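Local coordinates for Mono(ADP-ribosyl)transferase SpvB (PDB 2GWM), which probably transfers ADP-ribose from NAD+ to an arginine of actin, blocking filament assembly, with this chain forming its C-terminal ADP-ribosyltransferase domain, at residues A[46-50]-A[51-55]. Sequence-based numbering, arbitrary orientation.
Sequences NEPSD and EEFKN
Ser49 and Glu52 meet where the irregular loop 46-49 runs without a break into the first turn of helix 50-69, Asp50 being its first residue. Two backbone bonds open the helix: Phe53 N donates to Ser49 O at 2.8 Å, and Lys54 N donates to Asp50 O at 2.9 Å. Ser49 is still extended, whereas Asp50 already has helical angles; the chain changes direction at the serine and leaves it at the N-cap position. Its hydroxyl lies between its own backbone N and carbonyl carbon, which brings OG over the helix start to accept from Glu52 N at 3.1 Å. Glu52 returns the bond. With CG beside its backbone N (chi1 -79°) and the rest of the chain extended, the side chain reaches back past the serine, and its OE1 receives Ser49 N at 2.9 Å. This bond is nearly straight, 169° at the hydrogen, although the N-H comes to the anti side of OE1 and lies 32° out of the carboxylate plane. The reciprocal pair is a capping box, in which side chains satisfy two backbone N-H groups at the N-terminus of the helix; the carboxylate there would probably also interact favourably with the helix dipole. On the side facing helix 30-39, Pro48 adds an apolar contact, its CG lying 3.9 Å from Phe53 CB, with the pyrrolidine oblique to the aromatic ring. Pro48 CB also packs at 3.9 Å against Glu52 CB. The buried Phe53 ring leads away from the loop toward Ala33 and Leu37 of helix 30-39, where Lys34 makes a cation-pi contact with it. Pro48 also touches Lys34 and, in the preceding loop, Leu43; the contact lies away from the predicted active-site residues.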
loop_
_atom_site.group_PDB
_atom_site.type_symbol
_atom_site.label_atom_id
_atom_site.label_comp_id
_atom_site.label_asym_id
_atom_site.label_seq_id
_atom_site.Cartn_x
_atom_site.Cartn_y
_atom_site.Cartn_z
ATOM N N ASN A 46 -5.132 -27.384 -7.181
ATOM C CA ASN A 46 -3.934 -26.555 -6.903
ATOM C C ASN A 46 -2.777 -26.762 -7.912
ATOM O O ASN A 46 -1.645 -26.271 -7.708
ATOM C CB ASN A 46 -3.440 -26.763 -5.466
ATOM C CG ASN A 46 -2.995 -28.209 -5.192
ATOM O OD1 ASN A 46 -3.013 -29.030 -6.092
ATOM N ND2 ASN A 46 -2.564 -28.504 -3.941
ATOM N N GLU A 47 -3.071 -27.488 -8.995
ATOM C CA GLU A 47 -2.125 -27.694 -10.088
ATOM C C GLU A 47 -2.694 -27.298 -11.461
ATOM O O GLU A 47 -2.826 -28.159 -12.328
ATOM C CB GLU A 47 -1.686 -29.157 -10.100
ATOM C CG GLU A 47 -0.600 -29.435 -9.067
ATOM C CD GLU A 47 -0.462 -30.906 -8.725
ATOM O OE1 GLU A 47 -0.769 -31.766 -9.591
ATOM O OE2 GLU A 47 -0.062 -31.202 -7.575
ATOM N N PRO A 48 -3.007 -25.995 -11.670
ATOM C CA PRO A 48 -3.489 -25.438 -12.941
ATOM C C PRO A 48 -2.376 -25.205 -13.952
ATOM O O PRO A 48 -1.191 -25.129 -13.559
ATOM C CB PRO A 48 -3.975 -24.041 -12.528
ATOM C CG PRO A 48 -3.051 -23.676 -11.387
ATOM C CD PRO A 48 -2.920 -24.954 -10.629
ATOM N N SER A 49 -2.761 -25.002 -15.221
ATOM C CA SER A 49 -1.837 -24.509 -16.228
ATOM C C SER A 49 -1.440 -23.064 -15.947
ATOM O O SER A 49 -2.115 -22.354 -15.192
ATOM C CB SER A 49 -2.454 -24.605 -17.631
ATOM O OG SER A 49 -3.440 -23.602 -17.851
ATOM N N ASP A 50 -0.378 -22.606 -16.598
ATOM C CA ASP A 50 0.063 -21.241 -16.372
ATOM C C ASP A 50 -0.999 -20.217 -16.816
ATOM O O ASP A 50 -1.185 -19.194 -16.161
ATOM C CB ASP A 50 1.407 -20.959 -17.023
ATOM C CG ASP A 50 2.545 -21.726 -16.381
ATOM O OD1 ASP A 50 2.344 -22.387 -15.330
ATOM O OD2 ASP A 50 3.656 -21.676 -16.958
ATOM N N GLU A 51 -1.723 -20.488 -17.904
ATOM C CA GLU A 51 -2.743 -19.533 -18.301
ATOM C C GLU A 51 -3.955 -19.630 -17.364
ATOM O O GLU A 51 -4.531 -18.629 -17.038
ATOM C CB GLU A 51 -3.101 -19.636 -19.805
ATOM C CG GLU A 51 -3.534 -18.294 -20.544
ATOM C CD GLU A 51 -2.905 -16.940 -20.089
ATOM O OE1 GLU A 51 -1.656 -16.745 -20.096
ATOM O OE2 GLU A 51 -3.706 -16.021 -19.755
ATOM N N GLU A 52 -4.323 -20.827 -16.907
ATOM C CA GLU A 52 -5.432 -20.978 -15.971
ATOM C C GLU A 52 -5.122 -20.216 -14.691
ATOM O O GLU A 52 -5.987 -19.557 -14.114
ATOM C CB GLU A 52 -5.651 -22.449 -15.643
ATOM C CG GLU A 52 -6.403 -23.132 -16.745
ATOM C CD GLU A 52 -6.353 -24.634 -16.672
ATOM O OE1 GLU A 52 -5.570 -25.217 -15.866
ATOM O OE2 GLU A 52 -7.137 -25.226 -17.447
ATOM N N PHE A 53 -3.880 -20.372 -14.237
ATOM C CA PHE A 53 -3.399 -19.703 -13.024
ATOM C C PHE A 53 -3.437 -18.190 -13.177
ATOM O O PHE A 53 -3.969 -17.480 -12.336
ATOM C CB PHE A 53 -1.970 -20.130 -12.713
ATOM C CG PHE A 53 -1.387 -19.420 -11.544
ATOM C CD1 PHE A 53 -1.853 -19.678 -10.255
ATOM C CD2 PHE A 53 -0.416 -18.465 -11.709
ATOM C CE1 PHE A 53 -1.320 -19.018 -9.191
ATOM C CE2 PHE A 53 0.091 -17.802 -10.624
ATOM C CZ PHE A 53 -0.364 -18.086 -9.377
ATOM N N LYS A 54 -2.854 -17.690 -14.264
ATOM C CA LYS A 54 -2.833 -16.258 -14.508
ATOM C C LYS A 54 -4.264 -15.722 -14.552
ATOM O O LYS A 54 -4.559 -14.720 -13.957
ATOM C CB LYS A 54 -2.137 -15.953 -15.851
ATOM C CG LYS A 54 -2.137 -14.465 -16.205
ATOM C CD LYS A 54 -1.597 -14.138 -17.526
ATOM C CE LYS A 54 -1.703 -12.623 -17.748
ATOM N NZ LYS A 54 -3.023 -12.253 -18.361
ATOM N N ASN A 55 -5.147 -16.392 -15.309
ATOM C CA ASN A 55 -6.541 -15.906 -15.432
ATOM C C ASN A 55 -7.270 -15.892 -14.116
ATOM O O ASN A 55 -8.003 -14.970 -13.836
ATOM C CB ASN A 55 -7.335 -16.703 -16.468
ATOM C CG ASN A 55 -6.823 -16.494 -17.892
ATOM O OD1 ASN A 55 -6.072 -15.550 -18.186
ATOM N ND2 ASN A 55 -7.235 -17.370 -18.796
#